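Local coordinates for protein trans-2-enoyl-CoA reductase (Treponema denticola ATCC 35405, PDB 4GGO) that catalyses the NADH-dependent reduction of the carbon-carbon double bond of trans-2-enoyl-CoA thioesters such as crotonyl-CoA, a step of fatty acid synthesis, at residues A[293-298]-A[353-357]; A[178-182]-A[374-379]. One frame throughout, in Å; residues are numbered along the deposited sequence.

Interaction 1: residues A[293-298]-A[353-357]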
ATOM      1  N   LEU A 293      15.316   4.646 -10.000  1.00 22.26           N
ATOM      2  CA  LEU A 293      15.517   5.380 -11.244  1.00 21.12           C
ATOM      3  C   LEU A 293      14.271   5.308 -12.117  1.00 22.63           C
ATOM      4  O   LEU A 293      13.891   6.287 -12.756  1.00 22.57           O
ATOM      5  CB  LEU A 293      16.722   4.833 -12.010  1.00 22.55           C
ATOM      6  CG  LEU A 293      16.976   5.472 -13.378  1.00 27.62           C
ATOM      7  CD1 LEU A 293      17.225   6.967 -13.237  1.00 28.21           C
ATOM      8  CD2 LEU A 293      18.138   4.797 -14.088  1.00 35.39           C
ATOM      9  N   TYR A 294      13.644   4.137 -12.144  1.00 17.28           N
ATOM     10  CA  TYR A 294      12.412   3.943 -12.894  1.00 19.65           C
ATOM     11  C   TYR A 294      11.290   4.833 -12.366  1.00 20.72           C
ATOM     12  O   TYR A 294      10.637   5.538 -13.135  1.00 19.28           O
ATOM     13  CB  TYR A 294      11.982   2.476 -12.848  1.00 20.28           C
ATOM     14  CG  TYR A 294      10.570   2.244 -13.335  1.00 21.45           C
ATOM     15  CD1 TYR A 294      10.248   2.388 -14.679  1.00 19.18           C
ATOM     16  CD2 TYR A 294       9.560   1.879 -12.454  1.00 20.62           C
ATOM     17  CE1 TYR A 294       8.960   2.179 -15.133  1.00 19.60           C
ATOM     18  CE2 TYR A 294       8.266   1.667 -12.899  1.00 19.30           C
ATOM     19  CZ  TYR A 294       7.972   1.820 -14.240  1.00 18.70           C
ATOM     20  OH  TYR A 294       6.690   1.609 -14.693  1.00 18.95           O
ATOM     21  N   LEU A 295      11.080   4.796 -11.052  1.00 19.94           N
ATOM     22  CA  LEU A 295      10.027   5.583 -10.412  1.00 21.28           C
ATOM     23  C   LEU A 295      10.229   7.081 -10.607  1.00 17.34           C
ATOM     24  O   LEU A 295       9.280   7.803 -10.901  1.00 17.54           O
ATOM     25  CB  LEU A 295       9.944   5.263  -8.918  1.00 20.38           C
ATOM     26  CG  LEU A 295       9.390   3.888  -8.547  1.00 23.01           C
ATOM     27  CD1 LEU A 295       9.444   3.684  -7.046  1.00 23.89           C
ATOM     28  CD2 LEU A 295       7.969   3.729  -9.060  1.00 22.07           C
ATOM     29  N   ALA A 296      11.463   7.541 -10.434  1.00 18.55           N
ATOM     30  CA  ALA A 296      11.789   8.949 -10.644  1.00 22.38           C
ATOM     31  C   ALA A 296      11.493   9.359 -12.084  1.00 23.39           C
ATOM     32  O   ALA A 296      11.000  10.458 -12.342  1.00 19.45           O
ATOM     33  CB  ALA A 296      13.247   9.214 -10.302  1.00 27.54           C
ATOM     34  N   SER A 297      11.793   8.464 -13.018  1.00 20.22           N
ATOM     35  CA  SER A 297      11.520   8.708 -14.426  1.00 21.33           C
ATOM     36  C   SER A 297      10.025   8.603 -14.706  1.00 20.67           C
ATOM     37  O   SER A 297       9.479   9.374 -15.493  1.00 18.53           O
ATOM     38  CB  SER A 297      12.291   7.716 -15.297  1.00 24.21           C
ATOM     39  OG  SER A 297      13.678   7.768 -15.012  1.00 25.20           O
ATOM     40  N   LEU A 298       9.374   7.643 -14.054  1.00 16.34           N
ATOM     41  CA  LEU A 298       7.940   7.429 -14.216  1.00 15.48           C
ATOM     42  C   LEU A 298       7.154   8.632 -13.715  1.00 17.44           C
ATOM     43  O   LEU A 298       6.220   9.088 -14.375  1.00 20.69           O
ATOM     44  CB  LEU A 298       7.493   6.171 -13.466  1.00 15.03           C
ATOM     45  CG  LEU A 298       6.027   5.764 -13.635  1.00 18.44           C
ATOM     46  CD1 LEU A 298       5.775   5.252 -15.047  1.00 17.54           C
ATOM     47  CD2 LEU A 298       5.631   4.718 -12.602  1.00 17.42           C
ATOM     48  N   VAL A 353       9.430   6.521 -20.621  1.00 21.14           N
ATOM     49  CA  VAL A 353      10.237   6.225 -19.442  1.00 21.94           C
ATOM     50  C   VAL A 353      11.541   5.533 -19.828  1.00 24.39           C
ATOM     51  O   VAL A 353      12.609   5.875 -19.317  1.00 23.07           O
ATOM     52  CB  VAL A 353       9.466   5.350 -18.429  1.00 21.93           C
ATOM     53  CG1 VAL A 353      10.387   4.898 -17.303  1.00 19.00           C
ATOM     54  CG2 VAL A 353       8.269   6.108 -17.873  1.00 20.43           C
ATOM     55  N   SER A 354      11.448   4.563 -20.733  1.00 22.60           N
ATOM     56  CA  SER A 354      12.616   3.816 -21.189  1.00 29.00           C
ATOM     57  C   SER A 354      13.631   4.719 -21.882  1.00 26.67           C
ATOM     58  O   SER A 354      14.836   4.588 -21.668  1.00 25.21           O
ATOM     59  CB  SER A 354      12.201   2.678 -22.123  1.00 26.29           C
ATOM     60  OG  SER A 354      11.520   1.660 -21.412  1.00 34.02           O
ATOM     61  N   ALA A 355      13.140   5.631 -22.715  1.00 23.27           N
ATOM     62  CA  ALA A 355      14.011   6.577 -23.400  1.00 28.07           C
ATOM     63  C   ALA A 355      14.663   7.518 -22.393  1.00 31.11           C
ATOM     64  O   ALA A 355      15.834   7.872 -22.525  1.00 34.17           O
ATOM     65  CB  ALA A 355      13.232   7.366 -24.441  1.00 29.19           C
ATOM     66  N   LEU A 356      13.895   7.906 -21.380  1.00 27.05           N
ATOM     67  CA  LEU A 356      14.374   8.827 -20.359  1.00 26.82           C
ATOM     68  C   LEU A 356      15.475   8.205 -19.504  1.00 33.24           C
ATOM     69  O   LEU A 356      16.474   8.858 -19.199  1.00 31.86           O
ATOM     70  CB  LEU A 356      13.213   9.290 -19.476  1.00 31.01           C
ATOM     71  CG  LEU A 356      13.495  10.433 -18.500  1.00 25.54           C
ATOM     72  CD1 LEU A 356      14.085  11.626 -19.234  1.00 32.67           C
ATOM     73  CD2 LEU A 356      12.221  10.831 -17.766  1.00 23.49           C
ATOM     74  N   MET A 357      15.295   6.941 -19.131  1.00 24.16           N
ATOM     75  CA  MET A 357      16.267   6.245 -18.289  1.00 25.38           C
ATOM     76  C   MET A 357      17.633   6.101 -18.963  1.00 26.10           C
ATOM     77  O   MET A 357      18.662   6.071 -18.290  1.00 36.52           O
ATOM     78  CB  MET A 357      15.737   4.872 -17.864  1.00 25.80           C
ATOM     79  CG  MET A 357      14.574   4.926 -16.882  1.00 24.20           C
ATOM     80  SD  MET A 357      14.155   3.315 -16.180  1.00 33.94           S
ATOM     81  CE  MET A 357      13.468   2.478 -17.606  1.00 32.21           C
TER
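L293 O is gripped from opposite faces of its carbonyl plane by two donors of S297, the backbone N and, over 2.7 Å, the hydroxyl OG, which in turn lies 3.5 Å from M357 CG on the facing helix. With chi1 at -56°, OG sits beside its own backbone N and points back along the helix to L293 O, while S297 CB faces V353 and M357. The bond satisfies the buried hydroxyl where it meets the apolar CG of M357. V353 fills the middle. Its two methyls part company: CG1 leans on the ring of Y294, 3.6 Å from CD1, while CG2 goes the other way and meets CD1 of L298 at 3.9 Å. The Y294 and V353 side chains run about perpendicular to each other. M357 comes in from the next turn; its CG lies beside the backbone N and the chain is extended at chi2 (-170°), which carries SD to 3.8 Å from Y294 CA, close to the plane of the tyrosine ring at its edge. L356 adds CD2, 3.8 Å from the backbone O of S297. The far end of Y294 has partners of its own, since OH is hydrogen-bonded to E344 and Q350; the side chain also touches Y234, which puts this end of the contact next to a substrate-binding residue. The short helix segments pass 9.3 Å apart, with their N-to-C directions at 118°. This is a steeply crossed helix-helix interface, held by apolar side chains, in which helix 347-359 packs against helix 291-305 near the substrate site of this Rossmann-fold reductase.

Interaction 2: residues A[178-182]-A[374-379]; sequences VDPFT and YRHDFL
P180 and F181 meet helix 371-380 in two different ways, the proline against buried Y374, the phenylalanine out at the surface. The inner part is close-fitting. P180 CG rests 3.5 Å from CD1 of the ring of Y374, a residue that also packs on V281 of the NAD(+) site. Beside it, R375 NH1 donates to P180 O over 2.8 Å (161° at the hydrogen). The oxygen lies practically in the guanidinium plane, and the donor comes in almost along the C=O direction. A bend at chi3 (-62°) curls the arginine round to that oxygen, while a salt bridge from NH2 to E366 gives the same group a second hold.

Further out, F181 lies exposed across the aliphatic part of R375. CG of R375 stands over one face of the ring, 3.8 Å from its centroid, a CH-pi contact, and the two side chains run past each other in opposite senses. At the ring's far edge L379 CG lies in its plane, 3.9 Å from F181 CZ, and F378 CD2 meets F181 CE2; the two phenylalanine planes are 73° apart. On the loop side, OD1 of D179 receives the backbone N of F181 and, from above the carboxylate plane, that of T182. This Asx turn lies in the loop between strands 173-178 and 185-190, which packs its proline and phenylalanine on helix 371-380, the last helix of the chain.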
ATOM      1  N   VAL A 178      19.433   5.438  -8.449  1.00 26.50           N
ATOM      2  CA  VAL A 178      19.735   6.828  -8.143  1.00 26.16           C
ATOM      3  C   VAL A 178      19.381   7.163  -6.697  1.00 32.65           C
ATOM      4  O   VAL A 178      18.370   6.700  -6.167  1.00 33.43           O
ATOM      5  CB  VAL A 178      19.022   7.796  -9.129  1.00 27.56           C
ATOM      6  CG1 VAL A 178      17.508   7.743  -8.952  1.00 31.74           C
ATOM      7  CG2 VAL A 178      19.539   9.218  -8.966  1.00 28.14           C
ATOM      8  N   ASP A 179      20.247   7.934  -6.051  1.00 30.52           N
ATOM      9  CA  ASP A 179      19.961   8.450  -4.722  1.00 32.42           C
ATOM     10  C   ASP A 179      19.298   9.805  -4.906  1.00 32.60           C
ATOM     11  O   ASP A 179      19.955  10.772  -5.289  1.00 31.06           O
ATOM     12  CB  ASP A 179      21.251   8.576  -3.906  1.00 32.54           C
ATOM     13  CG  ASP A 179      20.997   8.924  -2.447  1.00 35.29           C
ATOM     14  OD1 ASP A 179      20.241   9.880  -2.171  1.00 36.51           O
ATOM     15  OD2 ASP A 179      21.560   8.238  -1.568  1.00 42.28           O
ATOM     16  N   PRO A 180      17.986   9.877  -4.637  1.00 28.21           N
ATOM     17  CA  PRO A 180      17.176  11.076  -4.881  1.00 29.10           C
ATOM     18  C   PRO A 180      17.610  12.279  -4.046  1.00 33.25           C
ATOM     19  O   PRO A 180      17.268  13.409  -4.391  1.00 32.55           O
ATOM     20  CB  PRO A 180      15.767  10.633  -4.471  1.00 31.19           C
ATOM     21  CG  PRO A 180      15.990   9.522  -3.502  1.00 33.02           C
ATOM     22  CD  PRO A 180      17.200   8.800  -4.011  1.00 32.41           C
ATOM     23  N   PHE A 181      18.353  12.039  -2.969  1.00 34.62           N
ATOM     24  CA  PHE A 181      18.784  13.122  -2.090  1.00 34.46           C
ATOM     25  C   PHE A 181      20.156  13.683  -2.462  1.00 35.29           C
ATOM     26  O   PHE A 181      20.458  14.841  -2.174  1.00 37.68           O
ATOM     27  CB  PHE A 181      18.764  12.673  -0.627  1.00 35.74           C
ATOM     28  CG  PHE A 181      17.380  12.544  -0.055  1.00 33.88           C
ATOM     29  CD1 PHE A 181      16.702  13.661   0.403  1.00 35.14           C
ATOM     30  CD2 PHE A 181      16.757  11.309   0.020  1.00 34.15           C
ATOM     31  CE1 PHE A 181      15.427  13.551   0.926  1.00 34.00           C
ATOM     32  CE2 PHE A 181      15.481  11.192   0.543  1.00 34.02           C
ATOM     33  CZ  PHE A 181      14.815  12.315   0.998  1.00 33.05           C
ATOM     34  N   THR A 182      20.982  12.864  -3.104  1.00 36.48           N
ATOM     35  CA  THR A 182      22.310  13.300  -3.525  1.00 32.18           C
ATOM     36  C   THR A 182      22.386  13.445  -5.041  1.00 36.40           C
ATOM     37  O   THR A 182      23.250  14.152  -5.564  1.00 38.07           O
ATOM     38  CB  THR A 182      23.400  12.317  -3.064  1.00 33.67           C
ATOM     39  OG1 THR A 182      23.210  11.055  -3.715  1.00 32.71           O
ATOM     40  CG2 THR A 182      23.345  12.122  -1.554  1.00 33.78           C
ATOM     41  N   TYR A 374      10.204  12.322  -5.804  1.00 23.37           N
ATOM     42  CA  TYR A 374      10.619  11.116  -5.096  1.00 28.38           C
ATOM     43  C   TYR A 374      10.950  11.440  -3.644  1.00 25.57           C
ATOM     44  O   TYR A 374      10.526  10.729  -2.732  1.00 24.92           O
ATOM     45  CB  TYR A 374      11.830  10.479  -5.782  1.00 24.69           C
ATOM     46  CG  TYR A 374      12.097   9.045  -5.376  1.00 26.29           C
ATOM     47  CD1 TYR A 374      12.643   8.741  -4.135  1.00 23.88           C
ATOM     48  CD2 TYR A 374      11.816   7.994  -6.241  1.00 25.81           C
ATOM     49  CE1 TYR A 374      12.892   7.435  -3.761  1.00 27.94           C
ATOM     50  CE2 TYR A 374      12.063   6.682  -5.877  1.00 27.36           C
ATOM     51  CZ  TYR A 374      12.602   6.409  -4.636  1.00 26.86           C
ATOM     52  OH  TYR A 374      12.852   5.108  -4.264  1.00 26.96           O
ATOM     53  N   ARG A 375      11.717  12.508  -3.436  1.00 27.76           N
ATOM     54  CA  ARG A 375      12.085  12.935  -2.088  1.00 26.95           C
ATOM     55  C   ARG A 375      10.846  13.254  -1.261  1.00 28.49           C
ATOM     56  O   ARG A 375      10.772  12.914  -0.080  1.00 27.93           O
ATOM     57  CB  ARG A 375      13.007  14.157  -2.131  1.00 29.21           C
ATOM     58  CG  ARG A 375      14.405  13.875  -2.655  1.00 35.58           C
ATOM     59  CD  ARG A 375      15.325  15.069  -2.437  1.00 27.37           C
ATOM     60  NE  ARG A 375      14.867  16.261  -3.145  1.00 34.40           N
ATOM     61  CZ  ARG A 375      15.251  16.593  -4.373  1.00 30.70           C
ATOM     62  NH1 ARG A 375      16.100  15.819  -5.035  1.00 36.65           N
ATOM     63  NH2 ARG A 375      14.786  17.697  -4.939  1.00 33.16           N
ATOM     64  N   HIS A 376       9.873  13.905  -1.891  1.00 22.78           N
ATOM     65  CA  HIS A 376       8.638  14.272  -1.210  1.00 25.36           C
ATOM     66  C   HIS A 376       7.856  13.045  -0.757  1.00 21.65           C
ATOM     67  O   HIS A 376       7.428  12.969   0.391  1.00 24.65           O
ATOM     68  CB  HIS A 376       7.759  15.147  -2.105  1.00 24.12           C
ATOM     69  CG  HIS A 376       6.440  15.496  -1.490  1.00 28.29           C
ATOM     70  ND1 HIS A 376       6.320  16.373  -0.434  1.00 30.55           N
ATOM     71  CD2 HIS A 376       5.185  15.071  -1.771  1.00 27.67           C
ATOM     72  CE1 HIS A 376       5.048  16.482  -0.096  1.00 32.75           C
ATOM     73  NE2 HIS A 376       4.337  15.702  -0.891  1.00 33.10           N
ATOM     74  N   ASP A 377       7.671  12.088  -1.663  1.00 23.44           N
ATOM     75  CA  ASP A 377       6.925  10.874  -1.343  1.00 26.28           C
ATOM     76  C   ASP A 377       7.603  10.067  -0.241  1.00 28.48           C
ATOM     77  O   ASP A 377       6.939   9.530   0.646  1.00 24.30           O
ATOM     78  CB  ASP A 377       6.728  10.008  -2.588  1.00 22.71           C
ATOM     79  CG  ASP A 377       5.736  10.609  -3.563  1.00 30.28           C
ATOM     80  OD1 ASP A 377       5.027  11.563  -3.176  1.00 35.15           O
ATOM     81  OD2 ASP A 377       5.657  10.124  -4.711  1.00 34.36           O
ATOM     82  N   PHE A 378       8.927   9.988  -0.303  1.00 25.30           N
ATOM     83  CA  PHE A 378       9.704   9.290   0.715  1.00 29.77           C
ATOM     84  C   PHE A 378       9.553   9.959   2.077  1.00 22.15           C
ATOM     85  O   PHE A 378       9.408   9.286   3.098  1.00 27.61           O
ATOM     86  CB  PHE A 378      11.182   9.244   0.313  1.00 26.93           C
ATOM     87  CG  PHE A 378      12.067   8.575   1.326  1.00 30.46           C
ATOM     88  CD1 PHE A 378      12.174   7.194   1.369  1.00 31.24           C
ATOM     89  CD2 PHE A 378      12.796   9.327   2.234  1.00 32.08           C
ATOM     90  CE1 PHE A 378      12.990   6.575   2.299  1.00 39.16           C
ATOM     91  CE2 PHE A 378      13.614   8.713   3.167  1.00 34.31           C
ATOM     92  CZ  PHE A 378      13.710   7.336   3.198  1.00 31.48           C
ATOM     93  N   LEU A 379       9.581  11.288   2.083  1.00 23.92           N
ATOM     94  CA  LEU A 379       9.515  12.058   3.321  1.00 24.14           C
ATOM     95  C   LEU A 379       8.098  12.171   3.881  1.00 28.45           C
ATOM     96  O   LEU A 379       7.902  12.142   5.095  1.00 28.66           O
ATOM     97  CB  LEU A 379      10.110  13.452   3.115  1.00 25.17           C
ATOM     98  CG  LEU A 379      11.632  13.523   2.973  1.00 28.76           C
ATOM     99  CD1 LEU A 379      12.077  14.939   2.643  1.00 33.34           C
ATOM    100  CD2 LEU A 379      12.310  13.027   4.241  1.00 30.04           C
TER

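In the fold
Helix 291-305 is the common ground of the two contacts, whose centres lie 14 Å apart. Interaction 1 uses one side of it, and Y374 of interaction 2 covers another, with CE2 4.0 Å from L295 CB. The start of the loop in interaction 2 comes in as well, V178 CG1 lying 3.8 Å from L293 CA. Together they bring helices 347-359 and 371-380 and the 178-182 loop around one helix. Both lie near the active site: the side chain of Y294 is about 8 Å from that of Y244, the probable proton donor, and the side chain of Y374 is about 10 Å from that of Y244 and about 4 Å from that of V281, an NAD(+)-binding residue.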